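Local coordinates for phospho-2-dehydro-3-deoxyheptonate aldolase (Francisella tularensis, PDB 3TQK), which probably catalyses the condensation of phosphoenolpyruvate with erythrose 4-phosphate to give DAHP, the first committed step of the shikimate pathway to chorismate, at residues I44-G56 with L334-G346. Residues are numbered along the deposited sequence; the frame is centred on the assembly and turned at random.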
loop_
_atom_site.group_PDB
_atom_site.type_symbol
_atom_site.label_atom_id
_atom_site.label_comp_id
_atom_site.label_asym_id
_atom_site.label_seq_id
_atom_site.Cartn_x
_atom_site.Cartn_y
_atom_site.Cartn_z
ATOM N N ILE A 44 9.222 3.639 -23.878
ATOM C CA ILE A 44 9.312 4.300 -22.557
ATOM C C ILE A 44 10.566 5.179 -22.427
ATOM O O ILE A 44 10.519 6.261 -21.829
ATOM C CB ILE A 44 9.299 3.257 -21.384
ATOM C CG1 ILE A 44 7.914 2.633 -21.222
ATOM C CG2 ILE A 44 9.702 3.906 -20.065
ATOM C CD1 ILE A 44 7.875 1.344 -20.368
ATOM N N HIS A 45 11.673 4.710 -23.007
ATOM C CA HIS A 45 12.955 5.401 -22.952
ATOM C C HIS A 45 13.180 6.365 -24.107
ATOM O O HIS A 45 14.192 7.064 -24.142
ATOM C CB HIS A 45 14.091 4.384 -22.910
ATOM C CG HIS A 45 14.273 3.747 -21.572
ATOM N ND1 HIS A 45 15.099 4.274 -20.605
ATOM C CD2 HIS A 45 13.743 2.621 -21.043
ATOM C CE1 HIS A 45 15.065 3.505 -19.534
ATOM N NE2 HIS A 45 14.250 2.492 -19.773
ATOM N N GLY A 46 12.248 6.406 -25.053
ATOM C CA GLY A 46 12.287 7.395 -26.122
ATOM C C GLY A 46 13.028 6.959 -27.364
ATOM O O GLY A 46 13.157 7.740 -28.312
ATOM N N ASN A 47 13.497 5.716 -27.377
ATOM C CA ASN A 47 14.252 5.187 -28.502
ATOM C C ASN A 47 13.387 4.772 -29.703
ATOM O O ASN A 47 13.914 4.478 -30.787
ATOM C CB ASN A 47 15.133 4.036 -28.022
ATOM C CG ASN A 47 16.146 4.491 -26.980
ATOM O OD1 ASN A 47 16.701 5.594 -27.078
ATOM N ND2 ASN A 47 16.393 3.655 -25.983
ATOM N N ASP A 48 12.070 4.745 -29.496
ATOM C CA ASP A 48 11.077 4.590 -30.551
ATOM C C ASP A 48 10.049 5.696 -30.314
ATOM O O ASP A 48 9.737 6.013 -29.160
ATOM C CB ASP A 48 10.432 3.202 -30.450
ATOM C CG ASP A 48 9.400 2.928 -31.542
ATOM O OD1 ASP A 48 9.366 3.662 -32.553
ATOM O OD2 ASP A 48 8.644 1.939 -31.395
ATOM N N ASP A 49 9.524 6.285 -31.385
ATOM C CA ASP A 49 8.601 7.415 -31.248
ATOM C C ASP A 49 7.145 7.048 -31.575
ATOM O O ASP A 49 6.264 7.915 -31.625
ATOM C CB ASP A 49 9.081 8.640 -32.054
ATOM C CG ASP A 49 9.372 8.328 -33.497
ATOM O OD1 ASP A 49 9.062 7.194 -33.933
ATOM O OD2 ASP A 49 9.912 9.236 -34.198
ATOM N N ARG A 50 6.905 5.764 -31.797
ATOM C CA ARG A 50 5.560 5.213 -31.673
ATOM C C ARG A 50 5.013 5.518 -30.284
ATOM O O ARG A 50 5.778 5.737 -29.343
ATOM C CB ARG A 50 5.567 3.703 -31.887
ATOM C CG ARG A 50 5.807 3.295 -33.326
ATOM C CD ARG A 50 5.468 1.836 -33.547
ATOM N NE ARG A 50 6.135 0.984 -32.576
ATOM C CZ ARG A 50 5.858 -0.298 -32.378
ATOM N NH1 ARG A 50 4.914 -0.910 -33.095
ATOM N NH2 ARG A 50 6.537 -0.975 -31.451
ATOM N N VAL A 51 3.692 5.554 -30.168
ATOM C CA VAL A 51 3.037 5.790 -28.891
ATOM C C VAL A 51 2.424 4.462 -28.428
ATOM O O VAL A 51 1.893 3.723 -29.238
ATOM C CB VAL A 51 1.993 6.907 -29.029
ATOM C CG1 VAL A 51 1.002 6.886 -27.887
ATOM C CG2 VAL A 51 2.695 8.264 -29.086
ATOM N N ALA A 52 2.563 4.135 -27.144
ATOM C CA ALA A 52 1.999 2.905 -26.576
ATOM C C ALA A 52 0.565 3.177 -26.151
ATOM O O ALA A 52 0.280 4.240 -25.593
ATOM C CB ALA A 52 2.799 2.449 -25.372
ATOM N N VAL A 53 -0.331 2.229 -26.416
ATOM C CA VAL A 53 -1.739 2.392 -26.079
ATOM C C VAL A 53 -2.204 1.171 -25.319
ATOM O O VAL A 53 -2.236 0.061 -25.869
ATOM C CB VAL A 53 -2.613 2.599 -27.335
ATOM C CG1 VAL A 53 -4.078 2.704 -26.960
ATOM C CG2 VAL A 53 -2.169 3.856 -28.091
ATOM N N VAL A 54 -2.518 1.388 -24.043
ATOM C CA VAL A 54 -3.019 0.354 -23.152
ATOM C C VAL A 54 -4.520 0.529 -23.121
ATOM O O VAL A 54 -5.033 1.478 -22.533
ATOM C CB VAL A 54 -2.454 0.495 -21.736
ATOM C CG1 VAL A 54 -3.117 -0.532 -20.781
ATOM C CG2 VAL A 54 -0.941 0.344 -21.757
ATOM N N VAL A 55 -5.221 -0.390 -23.776
ATOM C CA VAL A 55 -6.609 -0.186 -24.087
ATOM C C VAL A 55 -7.390 -1.450 -23.793
ATOM O O VAL A 55 -6.985 -2.547 -24.159
ATOM C CB VAL A 55 -6.786 0.231 -25.574
ATOM C CG1 VAL A 55 -6.261 -0.848 -26.503
ATOM C CG2 VAL A 55 -8.239 0.521 -25.877
ATOM N N GLY A 56 -8.516 -1.296 -23.117
ATOM C CA GLY A 56 -9.380 -2.427 -22.852
ATOM C C GLY A 56 -10.403 -2.105 -21.795
ATOM O O GLY A 56 -10.555 -0.942 -21.420
ATOM N N LEU A 334 -7.699 5.457 -31.977
ATOM C CA LEU A 334 -6.468 4.933 -32.567
ATOM C C LEU A 334 -6.098 5.743 -33.820
ATOM O O LEU A 334 -4.940 6.127 -33.996
ATOM C CB LEU A 334 -6.597 3.441 -32.887
ATOM C CG LEU A 334 -6.787 2.481 -31.701
ATOM C CD1 LEU A 334 -7.160 1.093 -32.196
ATOM C CD2 LEU A 334 -5.550 2.402 -30.808
ATOM N N GLU A 335 -7.087 6.030 -34.667
ATOM C CA GLU A 335 -6.869 6.884 -35.837
ATOM C C GLU A 335 -6.238 8.209 -35.411
ATOM O O GLU A 335 -5.252 8.651 -35.999
ATOM C CB GLU A 335 -8.181 7.145 -36.597
ATOM C CG GLU A 335 -8.739 5.938 -37.369
ATOM C CD GLU A 335 -10.169 6.158 -37.885
ATOM O OE1 GLU A 335 -10.626 7.325 -37.944
ATOM O OE2 GLU A 335 -10.844 5.159 -38.235
HETATM N N MSE A 336 -6.805 8.832 -34.380
HETATM C CA MSE A 336 -6.297 10.107 -33.885
HETATM C C MSE A 336 -4.852 10.005 -33.417
HETATM O O MSE A 336 -4.056 10.902 -33.686
HETATM C CB MSE A 336 -7.150 10.618 -32.730
HETATM C CG MSE A 336 -8.513 11.118 -33.141
HETATM SE SE MSE A 336 -9.677 11.228 -31.590
HETATM C CE MSE A 336 -8.857 12.770 -30.715
ATOM N N LEU A 337 -4.532 8.930 -32.699
ATOM C CA LEU A 337 -3.178 8.731 -32.173
ATOM C C LEU A 337 -2.156 8.466 -33.285
ATOM O O LEU A 337 -1.030 8.973 -33.233
ATOM C CB LEU A 337 -3.147 7.599 -31.146
ATOM C CG LEU A 337 -3.689 8.001 -29.772
ATOM C CD1 LEU A 337 -4.150 6.796 -29.004
ATOM C CD2 LEU A 337 -2.635 8.765 -28.976
ATOM N N ALA A 338 -2.561 7.678 -34.282
ATOM C CA ALA A 338 -1.695 7.343 -35.396
ATOM C C ALA A 338 -1.399 8.590 -36.225
ATOM O O ALA A 338 -0.286 8.749 -36.718
ATOM C CB ALA A 338 -2.321 6.244 -36.259
ATOM N N GLU A 339 -2.384 9.478 -36.366
ATOM C CA GLU A 339 -2.155 10.742 -37.062
ATOM C C GLU A 339 -1.185 11.611 -36.271
ATOM O O GLU A 339 -0.274 12.201 -36.845
ATOM C CB GLU A 339 -3.455 11.517 -37.298
ATOM C CG GLU A 339 -3.289 12.589 -38.380
ATOM C CD GLU A 339 -4.478 13.533 -38.522
ATOM O OE1 GLU A 339 -5.324 13.627 -37.600
ATOM O OE2 GLU A 339 -4.559 14.197 -39.578
ATOM N N ALA A 340 -1.401 11.695 -34.959
ATOM C CA ALA A 340 -0.512 12.431 -34.069
ATOM C C ALA A 340 0.944 12.018 -34.258
ATOM O O ALA A 340 1.823 12.873 -34.325
ATOM C CB ALA A 340 -0.924 12.223 -32.617
ATOM N N VAL A 341 1.193 10.711 -34.335
ATOM C CA VAL A 341 2.544 10.191 -34.515
ATOM C C VAL A 341 3.078 10.536 -35.908
ATOM O O VAL A 341 4.231 10.957 -36.047
ATOM C CB VAL A 341 2.612 8.668 -34.278
ATOM C CG1 VAL A 341 3.987 8.107 -34.675
ATOM C CG2 VAL A 341 2.312 8.347 -32.821
ATOM N N GLN A 342 2.249 10.388 -36.936
ATOM C CA GLN A 342 2.697 10.709 -38.298
ATOM C C GLN A 342 3.191 12.165 -38.404
ATOM O O GLN A 342 4.234 12.428 -39.006
ATOM C CB GLN A 342 1.598 10.414 -39.322
ATOM C CG GLN A 342 1.327 8.917 -39.484
ATOM C CD GLN A 342 -0.047 8.610 -40.050
ATOM O OE1 GLN A 342 -0.668 9.451 -40.682
ATOM N NE2 GLN A 342 -0.522 7.394 -39.828
ATOM N N VAL A 343 2.462 13.089 -37.782
ATOM C CA VAL A 343 2.839 14.498 -37.783
ATOM C C VAL A 343 4.059 14.742 -36.899
ATOM O O VAL A 343 4.892 15.610 -37.182
ATOM C CB VAL A 343 1.663 15.388 -37.330
ATOM C CG1 VAL A 343 2.109 16.834 -37.126
ATOM C CG2 VAL A 343 0.531 15.328 -38.353
ATOM N N ARG A 344 4.170 13.968 -35.826
ATOM C CA ARG A 344 5.337 14.046 -34.971
ATOM C C ARG A 344 6.609 13.804 -35.786
ATOM O O ARG A 344 7.596 14.508 -35.601
ATOM C CB ARG A 344 5.243 13.036 -33.827
ATOM C CG ARG A 344 6.388 13.099 -32.867
ATOM C CD ARG A 344 6.362 11.936 -31.919
ATOM N NE ARG A 344 5.795 12.276 -30.622
ATOM C CZ ARG A 344 5.651 11.416 -29.625
ATOM N NH1 ARG A 344 6.008 10.146 -29.772
ATOM N NH2 ARG A 344 5.139 11.828 -28.466
ATOM N N ARG A 345 6.568 12.838 -36.703
ATOM C CA ARG A 345 7.781 12.359 -37.369
ATOM C C ARG A 345 8.393 13.278 -38.435
ATOM O O ARG A 345 7.698 13.824 -39.302
ATOM C CB ARG A 345 7.556 10.974 -37.976
ATOM C CG ARG A 345 7.405 9.878 -36.927
ATOM C CD ARG A 345 7.749 8.520 -37.494
ATOM N NE ARG A 345 7.711 7.481 -36.472
ATOM C CZ ARG A 345 6.762 6.559 -36.349
ATOM N NH1 ARG A 345 5.739 6.499 -37.197
ATOM N NH2 ARG A 345 6.858 5.668 -35.377
ATOM N N GLY A 346 9.723 13.396 -38.329
ATOM C CA GLY A 346 10.572 14.110 -39.247
ATOM C C GLY A 346 11.364 13.096 -40.034
ATOM O O GLY A 346 11.706 12.020 -39.513
ATOM O OXT GLY A 346 11.656 13.372 -41.226
HETATM O O HOH W 1 6.218 8.047 -27.979
#
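Asp49 OD1 is gripped twice by Arg345, with NE at 2.9 Å and NH2 at 3.0 Å from that one oxygen. Arg345 presents its NE and NH2 edge, both N-H groups converging on OD1 from above the same face of the carboxylate, with the two planes 58° apart. This salt bridge fastens the residue just after the last helix to the loop entering strand 51-56. In this (βα)8 TIM barrel the last helix, 327-344, packs nearly antiparallel against the outside of the first strand, which pairs with the eighth, 293-299. Arginine suits this end because its planar group can serve several acceptors; Arg345 also bridges to Asp83 and bonds Lys82 O. Arg344 serves backbone oxygens instead. Its chain, bent at chi3 (-100°), brings NH1 2.9 Å from Asp49 O, while a water accepts from NH1 and donates to Arg50 O; Arg344 NH2 and NE bond Ile293 O and Ile287 O. Within the loop, Asp48 OD2 uses its syn lone pair in a salt bridge to Arg50 NE at 2.9 Å, and Arg50 NH1 bonds His81 O. Further along the strand the contact turns apolar. Branched valines give compact outward methyls, and the helix answers with Leu334, Leu337 and Val341, spaced to face them: Val51 CG2 packs 3.8 Å from Val341 CG2, and Val53 CG2 meets Leu337 CD1 tip to tip at 3.7 Å.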